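Local coordinates for phosphate ABC transporter, phosphate-binding protein (Clostridium perfringens, PDB 4Q8R) that probably captures phosphate outside the cell membrane with high affinity and delivers it to an ABC-type transporter for uptake, at residues Ile36-Met49 and Met57-Leu71. Residues are numbered along the deposited sequence; the frame is centred on the assembly and turned at random.
With ZN (zinc ion), chain F; PO4 (phosphate ion), chain B.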
loop_
_atom_site.group_PDB
_atom_site.type_symbol
_atom_site.label_atom_id
_atom_site.label_comp_id
_atom_site.label_asym_id
_atom_site.label_seq_id
_atom_site.Cartn_x
_atom_site.Cartn_y
_atom_site.Cartn_z
ATOM N N ILE A 36 4.665 -12.496 -10.964
ATOM C CA ILE A 36 4.402 -11.611 -9.874
ATOM C C ILE A 36 3.806 -12.400 -8.711
ATOM O O ILE A 36 2.759 -13.039 -8.884
ATOM C CB ILE A 36 3.389 -10.491 -10.249
ATOM C CG1 ILE A 36 3.929 -9.692 -11.450
ATOM C CG2 ILE A 36 3.100 -9.547 -9.098
ATOM C CD1 ILE A 36 2.871 -8.981 -12.241
ATOM N N ASN A 37 4.457 -12.363 -7.540
ATOM C CA ASN A 37 3.954 -13.012 -6.323
ATOM C C ASN A 37 3.767 -11.980 -5.225
ATOM O O ASN A 37 4.698 -11.275 -4.846
ATOM C CB ASN A 37 5.008 -14.019 -5.917
ATOM C CG ASN A 37 4.515 -14.957 -4.870
ATOM O OD1 ASN A 37 3.296 -15.078 -4.618
ATOM N ND2 ASN A 37 5.462 -15.609 -4.202
ATOM N N GLN A 38 2.542 -11.808 -4.762
ATOM C CA GLN A 38 2.182 -10.795 -3.839
ATOM C C GLN A 38 2.248 -11.376 -2.416
ATOM O O GLN A 38 1.416 -12.202 -2.025
ATOM C CB GLN A 38 0.755 -10.318 -4.072
ATOM C CG GLN A 38 0.643 -9.627 -5.416
ATOM C CD GLN A 38 -0.718 -9.118 -5.702
ATOM O OE1 GLN A 38 -1.259 -8.372 -4.884
ATOM N NE2 GLN A 38 -1.253 -9.428 -6.871
ATOM N N ILE A 39 3.254 -10.943 -1.690
ATOM C CA ILE A 39 3.606 -11.515 -0.385
ATOM C C ILE A 39 3.881 -10.457 0.675
ATOM O O ILE A 39 4.291 -10.785 1.799
ATOM C CB ILE A 39 4.829 -12.469 -0.560
ATOM C CG1 ILE A 39 6.058 -11.736 -1.101
ATOM C CG2 ILE A 39 4.449 -13.671 -1.337
ATOM C CD1 ILE A 39 7.288 -12.609 -1.257
ATOM N N GLY A 40 3.695 -9.179 0.364
ATOM C CA GLY A 40 3.996 -8.067 1.177
ATOM C C GLY A 40 5.402 -7.516 1.021
ATOM O O GLY A 40 6.307 -8.237 0.552
ATOM N N SER A 41 5.592 -6.259 1.345
ATOM C CA SER A 41 6.811 -5.547 1.068
ATOM C C SER A 41 8.056 -6.190 1.667
ATOM O O SER A 41 9.084 -6.349 0.944
ATOM C CB SER A 41 6.724 -4.131 1.470
ATOM O OG SER A 41 5.787 -3.373 0.727
ATOM N N SER A 42 8.034 -6.475 2.979
ATOM C CA SER A 42 9.255 -6.948 3.581
ATOM C C SER A 42 9.731 -8.231 2.987
ATOM O O SER A 42 10.951 -8.403 2.771
ATOM C CB SER A 42 9.113 -7.038 5.098
ATOM O OG SER A 42 8.900 -5.742 5.650
ATOM N N ALA A 43 8.821 -9.138 2.658
ATOM C CA ALA A 43 9.236 -10.405 2.095
ATOM C C ALA A 43 9.759 -10.228 0.655
ATOM O O ALA A 43 10.668 -10.922 0.218
ATOM C CB ALA A 43 8.112 -11.396 2.131
ATOM N N GLY A 44 9.150 -9.331 -0.098
ATOM C CA GLY A 44 9.664 -9.127 -1.447
ATOM C C GLY A 44 11.061 -8.474 -1.438
ATOM O O GLY A 44 11.916 -8.840 -2.220
ATOM N N ILE A 45 11.286 -7.539 -0.540
ATOM C CA ILE A 45 12.584 -6.899 -0.359
ATOM C C ILE A 45 13.613 -7.938 0.014
ATOM O O ILE A 45 14.743 -7.962 -0.564
ATOM C CB ILE A 45 12.568 -5.776 0.670
ATOM C CG1 ILE A 45 11.723 -4.582 0.179
ATOM C CG2 ILE A 45 13.958 -5.306 0.995
ATOM C CD1 ILE A 45 11.313 -3.636 1.270
ATOM N N LYS A 46 13.269 -8.793 0.964
ATOM C CA LYS A 46 14.182 -9.875 1.332
ATOM C C LYS A 46 14.460 -10.855 0.196
ATOM O O LYS A 46 15.636 -11.321 0.015
ATOM C CB LYS A 46 13.554 -10.643 2.494
ATOM C CG LYS A 46 14.412 -11.778 2.969
ATOM C CD LYS A 46 15.702 -11.222 3.519
ATOM C CE LYS A 46 15.638 -10.745 4.962
ATOM N NZ LYS A 46 16.924 -11.263 5.414
ATOM N N ASN A 47 13.437 -11.155 -0.615
ATOM C CA ASN A 47 13.662 -11.988 -1.789
ATOM C C ASN A 47 14.627 -11.327 -2.801
ATOM O O ASN A 47 15.502 -11.999 -3.403
ATOM C CB ASN A 47 12.367 -12.325 -2.494
ATOM C CG ASN A 47 11.592 -13.426 -1.813
ATOM O OD1 ASN A 47 12.147 -14.187 -0.995
ATOM N ND2 ASN A 47 10.311 -13.557 -2.173
ATOM N N ALA A 48 14.528 -10.018 -2.959
ATOM C CA ALA A 48 15.493 -9.300 -3.794
ATOM C C ALA A 48 16.908 -9.292 -3.185
ATOM O O ALA A 48 17.870 -9.490 -3.918
ATOM C CB ALA A 48 15.012 -7.881 -4.091
ATOM N N MET A 49 17.036 -9.117 -1.871
ATOM C CA MET A 49 18.330 -9.142 -1.203
ATOM C C MET A 49 18.964 -10.522 -1.375
ATOM O O MET A 49 20.178 -10.656 -1.493
ATOM C CB MET A 49 18.170 -8.899 0.308
ATOM C CG MET A 49 17.760 -7.477 0.690
ATOM S SD MET A 49 17.159 -7.392 2.379
ATOM C CE MET A 49 18.717 -7.691 3.260
ATOM N N MET A 57 9.074 -5.659 -5.064
ATOM C CA MET A 57 8.197 -4.550 -5.011
ATOM C C MET A 57 7.898 -4.172 -3.590
ATOM O O MET A 57 7.522 -5.056 -2.765
ATOM C CB MET A 57 7.006 -4.714 -5.932
ATOM C CG MET A 57 6.074 -5.812 -5.717
ATOM S SD MET A 57 4.950 -6.179 -7.135
ATOM C CE MET A 57 4.200 -7.599 -6.232
ATOM N N ALA A 58 8.077 -2.890 -3.297
ATOM C CA ALA A 58 7.849 -2.363 -1.937
ATOM C C ALA A 58 6.946 -1.137 -1.962
ATOM O O ALA A 58 7.000 -0.287 -2.921
ATOM C CB ALA A 58 9.131 -2.012 -1.328
ATOM N N SER A 59 6.162 -1.001 -0.917
ATOM C CA SER A 59 5.260 0.154 -0.746
ATOM C C SER A 59 5.688 0.983 0.467
ATOM O O SER A 59 4.897 1.727 1.102
ATOM C CB SER A 59 3.843 -0.327 -0.616
ATOM O OG SER A 59 3.661 -1.083 0.564
ATOM N N ARG A 60 6.970 0.869 0.816
ATOM C CA ARG A 60 7.618 1.733 1.811
ATOM C C ARG A 60 9.046 1.961 1.333
ATOM O O ARG A 60 9.519 1.225 0.441
ATOM C CB ARG A 60 7.671 1.078 3.211
ATOM C CG ARG A 60 8.340 -0.277 3.232
ATOM C CD ARG A 60 8.800 -0.585 4.626
ATOM N NE ARG A 60 9.240 -1.947 4.823
ATOM C CZ ARG A 60 10.467 -2.380 4.623
ATOM N NH1 ARG A 60 11.409 -1.538 4.172
ATOM N NH2 ARG A 60 10.765 -3.639 4.926
ATOM N N ASP A 61 9.724 2.936 1.898
ATOM C CA ASP A 61 11.122 3.074 1.585
ATOM C C ASP A 61 11.912 1.879 2.164
ATOM O O ASP A 61 11.466 1.220 3.099
ATOM C CB ASP A 61 11.677 4.337 2.164
ATOM C CG ASP A 61 12.908 4.763 1.468
ATOM O OD1 ASP A 61 13.417 4.065 0.552
ATOM O OD2 ASP A 61 13.389 5.804 1.837
ATOM N N LEU A 62 13.094 1.640 1.634
ATOM C CA LEU A 62 13.989 0.609 2.193
ATOM C C LEU A 62 14.512 1.045 3.531
ATOM O O LEU A 62 14.682 2.247 3.787
ATOM C CB LEU A 62 15.201 0.399 1.288
ATOM C CG LEU A 62 14.957 -0.180 -0.085
ATOM C CD1 LEU A 62 16.278 -0.521 -0.755
ATOM C CD2 LEU A 62 14.090 -1.427 0.077
ATOM N N LYS A 63 14.789 0.068 4.373
ATOM C CA LYS A 63 15.556 0.318 5.593
ATOM C C LYS A 63 17.033 0.367 5.222
ATOM O O LYS A 63 17.455 -0.205 4.216
ATOM C CB LYS A 63 15.276 -0.769 6.595
ATOM C CG LYS A 63 13.782 -0.883 6.997
ATOM C CD LYS A 63 13.549 -2.179 7.749
ATOM C CE LYS A 63 12.093 -2.502 8.076
ATOM N NZ LYS A 63 11.859 -2.380 9.515
ATOM N N GLY A 64 17.821 1.046 6.041
ATOM C CA GLY A 64 19.256 1.204 5.783
ATOM C C GLY A 64 19.936 -0.150 5.572
ATOM O O GLY A 64 20.819 -0.323 4.730
ATOM N N GLU A 65 19.518 -1.150 6.311
ATOM C CA GLU A 65 20.129 -2.476 6.106
ATOM C C GLU A 65 19.788 -3.253 4.842
ATOM O O GLU A 65 20.542 -4.158 4.393
ATOM C CB GLU A 65 19.562 -3.353 7.109
ATOM C CG GLU A 65 20.168 -3.293 8.368
ATOM C CD GLU A 65 19.499 -4.307 9.209
ATOM O OE1 GLU A 65 20.271 -5.204 9.696
ATOM O OE2 GLU A 65 18.225 -4.173 9.325
ATOM N N GLU A 66 18.612 -2.974 4.331
ATOM C CA GLU A 66 18.137 -3.555 3.094
ATOM C C GLU A 66 18.930 -2.895 1.987
ATOM O O GLU A 66 19.326 -3.528 1.026
ATOM C CB GLU A 66 16.609 -3.337 2.908
ATOM C CG GLU A 66 15.768 -4.062 3.946
ATOM C CD GLU A 66 14.288 -3.661 4.008
ATOM O OE1 GLU A 66 13.468 -4.511 4.411
ATOM O OE2 GLU A 66 13.935 -2.502 3.655
ATOM N N LYS A 67 19.168 -1.600 2.152
ATOM C CA LYS A 67 19.976 -0.848 1.230
ATOM C C LYS A 67 21.394 -1.376 1.145
ATOM O O LYS A 67 21.924 -1.488 0.021
ATOM C CB LYS A 67 19.938 0.637 1.613
ATOM C CG LYS A 67 20.528 1.586 0.591
ATOM C CD LYS A 67 19.622 1.745 -0.618
ATOM C CE LYS A 67 20.434 2.235 -1.803
ATOM N NZ LYS A 67 19.579 2.420 -3.000
ATOM N N GLN A 68 21.964 -1.692 2.317
ATOM C CA GLN A 68 23.294 -2.253 2.517
ATOM C C GLN A 68 23.497 -3.596 1.844
ATOM O O GLN A 68 24.609 -3.977 1.557
ATOM C CB GLN A 68 23.585 -2.404 4.049
ATOM C CG GLN A 68 24.293 -1.227 4.672
ATOM C CD GLN A 68 25.684 -1.024 4.066
ATOM O OE1 GLN A 68 25.853 -0.262 3.099
ATOM N NE2 GLN A 68 26.678 -1.729 4.605
ATOM N N ALA A 69 22.440 -4.330 1.586
ATOM C CA ALA A 69 22.570 -5.564 0.842
ATOM C C ALA A 69 22.850 -5.313 -0.625
ATOM O O ALA A 69 22.927 -6.275 -1.385
ATOM C CB ALA A 69 21.320 -6.413 0.979
ATOM N N GLY A 70 22.955 -4.041 -1.030
ATOM C CA GLY A 70 23.281 -3.662 -2.423
ATOM C C GLY A 70 22.057 -3.410 -3.299
ATOM O O GLY A 70 22.089 -3.646 -4.515
ATOM N N LEU A 71 20.951 -2.976 -2.699
ATOM C CA LEU A 71 19.732 -2.783 -3.497
ATOM C C LEU A 71 19.631 -1.397 -4.078
ATOM O O LEU A 71 19.818 -0.429 -3.377
ATOM C CB LEU A 71 18.467 -3.089 -2.691
ATOM C CG LEU A 71 18.145 -4.522 -2.253
ATOM C CD1 LEU A 71 16.903 -4.470 -1.334
ATOM C CD2 LEU A 71 17.948 -5.469 -3.432
HETATM ZN ZN ZN F . 15.068 4.618 -0.471
HETATM P P PO4 B . 2.079 -4.157 1.379
HETATM O O1 PO4 B . 3.576 -4.328 1.681
HETATM O O2 PO4 B . 1.433 -5.481 1.030
HETATM O O3 PO4 B . 1.397 -3.406 2.514
HETATM O O4 PO4 B . 1.971 -3.198 0.146
HETATM O O HOH W 1 12.987 -7.243 4.367
HETATM O O HOH W 2 13.955 5.780 -1.174
#
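Ile45 of helix 41-49 fills the tight centre of this contact: its CD1 lies over one face of the Arg60 guanidinium, 3.6 Å from NH1, while its CG2 comes 3.4 Å from Glu66 CD. CD1 also meets Ala58 and Leu62, and CG2 the Leu71 side chain. Arg60 arrives extended from CG to NE, Lys63 CE covers its opposite face, and its partners lie in the guanidinium plane. NH1 and NH2 grip Glu66 end-on through the syn lone pairs of both oxygens, nearly straight (176° at NH1); NH1 also donates to Asp61 O, and NH2 to Ser42 OG at 2.9 Å. Lys63 N meets OE2 from above the carboxylate plane, and a water donates to both Ser42 O and Glu66 OE1. Toward the C-terminal helix ends the contact opens to solvent, though Met49, bent at chi3, still packs on Leu71 and sets CE 3.7 Å from Ala69 CB. At the other end, Ser59 N donates to Ser41 OG (2.9 Å, 160°), which in turn donates to phosphate O1 at 2.6 Å; Ser41 N binds O1 too, and Ser59 OG donates to O4. Strands 34-38 and 55-58 flank parallel strand 6-10, and the turns after all three line this site, as in PBP-superfamily phosphate-binding proteins. Neutral hydroxyls and helix-start amides thus bind the anion here, and the buried Arg60 charge is probably balanced by Glu66 rather than by phosphate.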